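Local coordinates for uncharacterized protein ycf41 (Synechococcus elongatus PCC 6301, PDB 3KOJ), which probably binds single-stranded DNA through an OB-fold domain of the single-strand binding protein family, at residues L55-L67 with K97-H108. The protein carries 1 engineered substitution. Residues are numbered along the deposited sequence; the frame is centred on the assembly and turned at random.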
loop_
_atom_site.group_PDB
_atom_site.type_symbol
_atom_site.label_atom_id
_atom_site.label_comp_id
_atom_site.label_asym_id
_atom_site.label_seq_id
_atom_site.Cartn_x
_atom_site.Cartn_y
_atom_site.Cartn_z
ATOM N N LEU B 55 4.900 17.811 3.037
ATOM C CA LEU B 55 5.445 16.838 3.959
ATOM C C LEU B 55 6.959 16.725 3.919
ATOM O O LEU B 55 7.566 16.682 2.847
ATOM C CB LEU B 55 4.812 15.485 3.637
ATOM C CG LEU B 55 5.218 14.219 4.383
ATOM C CD1 LEU B 55 4.837 14.334 5.856
ATOM C CD2 LEU B 55 4.522 13.029 3.731
ATOM N N LYS B 56 7.564 16.679 5.098
ATOM C CA LYS B 56 9.006 16.534 5.190
ATOM C C LYS B 56 9.308 15.073 4.874
ATOM O O LYS B 56 8.651 14.171 5.387
ATOM C CB LYS B 56 9.495 16.872 6.595
ATOM C CG LYS B 56 10.990 16.664 6.786
ATOM C CD LYS B 56 11.419 17.026 8.198
ATOM C CE LYS B 56 12.892 16.732 8.432
ATOM N NZ LYS B 56 13.308 17.087 9.820
ATOM N N VAL B 57 10.302 14.851 4.027
ATOM C CA VAL B 57 10.689 13.505 3.625
ATOM C C VAL B 57 12.161 13.303 3.965
ATOM O O VAL B 57 12.991 14.156 3.666
ATOM C CB VAL B 57 10.458 13.327 2.110
ATOM C CG1 VAL B 57 11.008 12.004 1.637
ATOM C CG2 VAL B 57 8.968 13.424 1.813
ATOM N N VAL B 58 12.478 12.177 4.596
ATOM C CA VAL B 58 13.853 11.892 4.989
ATOM C C VAL B 58 14.308 10.504 4.551
ATOM O O VAL B 58 13.592 9.521 4.729
ATOM C CB VAL B 58 14.017 11.993 6.520
ATOM C CG1 VAL B 58 15.479 11.779 6.906
ATOM C CG2 VAL B 58 13.512 13.350 7.007
ATOM N N GLY B 59 15.507 10.439 3.981
ATOM C CA GLY B 59 16.057 9.171 3.538
ATOM C C GLY B 59 17.416 8.925 4.170
ATOM O O GLY B 59 18.213 9.856 4.324
ATOM N N TRP B 60 17.688 7.678 4.541
ATOM C CA TRP B 60 18.964 7.334 5.160
ATOM C C TRP B 60 19.756 6.355 4.302
ATOM O O TRP B 60 19.184 5.535 3.585
ATOM C CB TRP B 60 18.743 6.714 6.542
ATOM C CG TRP B 60 18.000 7.581 7.504
ATOM C CD1 TRP B 60 16.680 7.929 7.448
ATOM C CD2 TRP B 60 18.534 8.216 8.674
ATOM N NE1 TRP B 60 16.358 8.738 8.512
ATOM C CE2 TRP B 60 17.475 8.928 9.278
ATOM C CE3 TRP B 60 19.800 8.246 9.270
ATOM C CZ2 TRP B 60 17.650 9.672 10.454
ATOM C CZ3 TRP B 60 19.972 8.985 10.437
ATOM C CH2 TRP B 60 18.899 9.686 11.017
ATOM N N GLY B 61 21.078 6.451 4.381
ATOM C CA GLY B 61 21.934 5.551 3.630
ATOM C C GLY B 61 21.891 5.703 2.125
ATOM O O GLY B 61 21.894 6.817 1.602
ATOM N N ALA B 62 21.848 4.573 1.427
ATOM C CA ALA B 62 21.828 4.565 -0.028
ATOM C C ALA B 62 20.689 5.383 -0.624
ATOM O O ALA B 62 20.872 6.068 -1.633
ATOM C CB ALA B 62 21.754 3.131 -0.537
ATOM N N VAL B 63 19.513 5.321 -0.008
ATOM C CA VAL B 63 18.383 6.068 -0.545
ATOM C C VAL B 63 18.601 7.574 -0.402
ATOM O O VAL B 63 18.068 8.358 -1.189
ATOM C CB VAL B 63 17.049 5.641 0.124
ATOM C CG1 VAL B 63 16.905 6.281 1.487
ATOM C CG2 VAL B 63 15.881 6.002 -0.787
ATOM N N ALA B 64 19.396 7.978 0.586
ATOM C CA ALA B 64 19.690 9.396 0.788
ATOM C C ALA B 64 20.491 9.917 -0.409
ATOM O O ALA B 64 20.221 10.999 -0.934
ATOM C CB ALA B 64 20.489 9.596 2.074
ATOM N N GLN B 65 21.476 9.137 -0.844
ATOM C CA GLN B 65 22.309 9.535 -1.976
ATOM C C GLN B 65 21.488 9.589 -3.267
ATOM O O GLN B 65 21.721 10.439 -4.129
ATOM C CB GLN B 65 23.478 8.559 -2.123
ATOM C CG GLN B 65 24.295 8.415 -0.840
ATOM C CD GLN B 65 25.421 7.407 -0.959
ATOM O OE1 GLN B 65 25.253 6.341 -1.552
ATOM N NE2 GLN B 65 26.570 7.731 -0.377
ATOM N N GLU B 66 20.521 8.687 -3.385
ATOM C CA GLU B 66 19.654 8.626 -4.556
ATOM C C GLU B 66 18.741 9.856 -4.625
ATOM O O GLU B 66 18.519 10.417 -5.701
ATOM C CB GLU B 66 18.819 7.343 -4.505
ATOM C CG GLU B 66 17.856 7.163 -5.660
ATOM C CD GLU B 66 17.134 5.833 -5.603
ATOM O OE1 GLU B 66 17.381 5.061 -4.650
ATOM O OE2 GLU B 66 16.318 5.556 -6.508
ATOM N N LEU B 67 18.219 10.277 -3.476
ATOM C CA LEU B 67 17.347 11.448 -3.422
ATOM C C LEU B 67 18.097 12.701 -3.869
ATOM O O LEU B 67 17.639 13.434 -4.746
ATOM C CB LEU B 67 16.811 11.655 -1.998
ATOM C CG LEU B 67 15.810 10.621 -1.474
ATOM C CD1 LEU B 67 15.448 10.937 -0.023
ATOM C CD2 LEU B 67 14.564 10.627 -2.356
ATOM N N LYS B 97 5.359 18.894 17.529
ATOM C CA LYS B 97 5.102 17.642 16.823
ATOM C C LYS B 97 5.243 17.836 15.315
ATOM O O LYS B 97 4.488 18.595 14.705
ATOM C CB LYS B 97 3.704 17.130 17.157
ATOM N N GLN B 98 6.210 17.145 14.719
ATOM C CA GLN B 98 6.447 17.252 13.284
ATOM C C GLN B 98 6.266 15.913 12.582
ATOM O O GLN B 98 6.788 14.891 13.024
ATOM C CB GLN B 98 7.849 17.789 13.025
ATOM N N THR B 99 5.523 15.930 11.482
ATOM C CA THR B 99 5.270 14.725 10.703
ATOM C C THR B 99 6.316 14.576 9.608
ATOM O O THR B 99 6.836 15.563 9.090
ATOM C CB THR B 99 3.886 14.778 10.027
ATOM O OG1 THR B 99 2.868 14.898 11.027
ATOM C CG2 THR B 99 3.638 13.519 9.206
ATOM N N GLU B 100 6.634 13.337 9.262
ATOM C CA GLU B 100 7.586 13.111 8.195
ATOM C C GLU B 100 7.509 11.680 7.696
ATOM O O GLU B 100 7.057 10.780 8.401
ATOM C CB GLU B 100 9.012 13.466 8.647
ATOM C CG GLU B 100 9.734 12.445 9.494
ATOM C CD GLU B 100 11.080 12.967 9.986
ATOM O OE1 GLU B 100 11.980 12.146 10.251
ATOM O OE2 GLU B 100 11.232 14.201 10.118
ATOM N N LEU B 101 7.920 11.497 6.451
ATOM C CA LEU B 101 7.918 10.188 5.824
ATOM C C LEU B 101 9.364 9.736 5.736
ATOM O O LEU B 101 10.191 10.404 5.110
ATOM C CB LEU B 101 7.331 10.276 4.411
ATOM C CG LEU B 101 7.259 8.967 3.613
ATOM C CD1 LEU B 101 6.187 8.063 4.207
ATOM C CD2 LEU B 101 6.947 9.269 2.154
ATOM N N THR B 102 9.680 8.624 6.389
ATOM C CA THR B 102 11.030 8.087 6.328
ATOM C C THR B 102 10.992 7.152 5.126
ATOM O O THR B 102 10.406 6.072 5.175
ATOM C CB THR B 102 11.379 7.314 7.598
ATOM O OG1 THR B 102 11.168 8.162 8.735
ATOM C CG2 THR B 102 12.836 6.882 7.563
ATOM N N VAL B 103 11.611 7.595 4.042
ATOM C CA VAL B 103 11.612 6.860 2.787
ATOM C C VAL B 103 12.462 5.602 2.701
ATOM O O VAL B 103 13.598 5.569 3.167
ATOM C CB VAL B 103 12.021 7.806 1.635
ATOM C CG1 VAL B 103 12.151 7.034 0.326
ATOM C CG2 VAL B 103 10.988 8.897 1.496
ATOM N N THR B 104 11.891 4.570 2.084
ATOM C CA THR B 104 12.585 3.303 1.876
ATOM C C THR B 104 12.997 3.235 0.406
ATOM O O THR B 104 14.113 2.837 0.075
ATOM C CB THR B 104 11.665 2.094 2.160
ATOM O OG1 THR B 104 11.129 2.192 3.485
ATOM C CG2 THR B 104 12.442 0.795 2.028
ATOM N N ARG B 105 12.079 3.632 -0.473
ATOM C CA ARG B 105 12.318 3.605 -1.910
ATOM C C ARG B 105 11.652 4.784 -2.599
ATOM O O ARG B 105 10.671 5.328 -2.101
ATOM C CB ARG B 105 11.753 2.315 -2.519
ATOM C CG ARG B 105 12.334 1.046 -1.936
ATOM C CD ARG B 105 11.691 -0.193 -2.546
ATOM N NE ARG B 105 12.262 -1.406 -1.972
ATOM C CZ ARG B 105 11.822 -2.000 -0.870
ATOM N NH1 ARG B 105 10.783 -1.503 -0.206
ATOM N NH2 ARG B 105 12.435 -3.086 -0.420
ATOM N N VAL B 106 12.180 5.153 -3.762
ATOM C CA VAL B 106 11.635 6.251 -4.546
ATOM C C VAL B 106 11.646 5.894 -6.029
ATOM O O VAL B 106 12.579 5.255 -6.518
ATOM C CB VAL B 106 12.458 7.558 -4.333
ATOM C CG1 VAL B 106 13.942 7.281 -4.538
ATOM C CG2 VAL B 106 11.988 8.645 -5.302
ATOM N N HIS B 107 10.585 6.275 -6.733
ATOM C CA HIS B 107 10.508 6.041 -8.170
ATOM C C HIS B 107 10.571 7.423 -8.810
ATOM O O HIS B 107 9.686 8.254 -8.589
ATOM C CB HIS B 107 9.193 5.374 -8.564
ATOM C CG HIS B 107 9.032 5.208 -10.045
ATOM N ND1 HIS B 107 9.593 4.161 -10.744
ATOM C CD2 HIS B 107 8.397 5.974 -10.963
ATOM C CE1 HIS B 107 9.308 4.287 -12.028
ATOM N NE2 HIS B 107 8.583 5.381 -12.188
ATOM N N HIS B 108 11.612 7.661 -9.601
ATOM C CA HIS B 108 11.809 8.951 -10.255
ATOM C C HIS B 108 11.133 9.012 -11.621
ATOM O O HIS B 108 10.957 7.942 -12.240
ATOM C CB HIS B 108 13.305 9.204 -10.430
ATOM C CG HIS B 108 14.103 8.997 -9.182
ATOM N ND1 HIS B 108 14.226 9.963 -8.205
ATOM C CD2 HIS B 108 14.810 7.927 -8.744
ATOM C CE1 HIS B 108 14.975 9.496 -7.221
ATOM N NE2 HIS B 108 15.342 8.264 -7.524
ATOM O OXT HIS B 108 10.813 10.130 -12.069
HETATM O O HOH W 1 6.147 17.601 7.437
HETATM O O HOH W 2 15.684 5.733 4.889
HETATM O O HOH W 3 14.778 3.726 -4.440
HETATM O O HOH W 4 14.147 3.400 -6.736
#
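Thr99 sets its CG2 3.7 Å from CD1 of Leu55, while a water links the carbonyl oxygen of Thr99 to the backbone N of Lys56. At Glu100 the side chain runs alongside the fully extended Lys56, both pointing the same way; Glu100 OE2 forms a salt bridge with Lys56 NZ (3.6 Å), and Glu100 OE1 a second with Arg84. Leu101 then grips strand 53-60 at both backbone ends, its N bonding Lys56 O and its O accepting Val58 N (2.9 Å). Thr102 CG2 approaches Trp60 CD1 obliquely. Val103 N closes the ladder on Val58 O (2.8 Å), and Val103 CG1 packs on Val63 CG2 (4.0 Å). This parallel pairing, beside antiparallel strand 76-84, belongs to the curled sheet of the OB fold, with helix 62-70 following strand 53-60. The chain turns a corner at Thr104, which forms a classic beta bulge with Arg105 opposite Glu80. Val106 CG1 lies 3.5 Å from Glu66 OE2, and Val106 CG2 over one face of the His108 ring, toward its rim. His108 donates its NE2-H to Glu66 OE2 (3.1 Å), near the ring plane; the bond is bent (142°), on the carboxylate's anti side, 26° out of plane. Glu66 reaches there on an extended chain (chi1 179°); a leucine here would probably leave His108 NE2 without its acceptor.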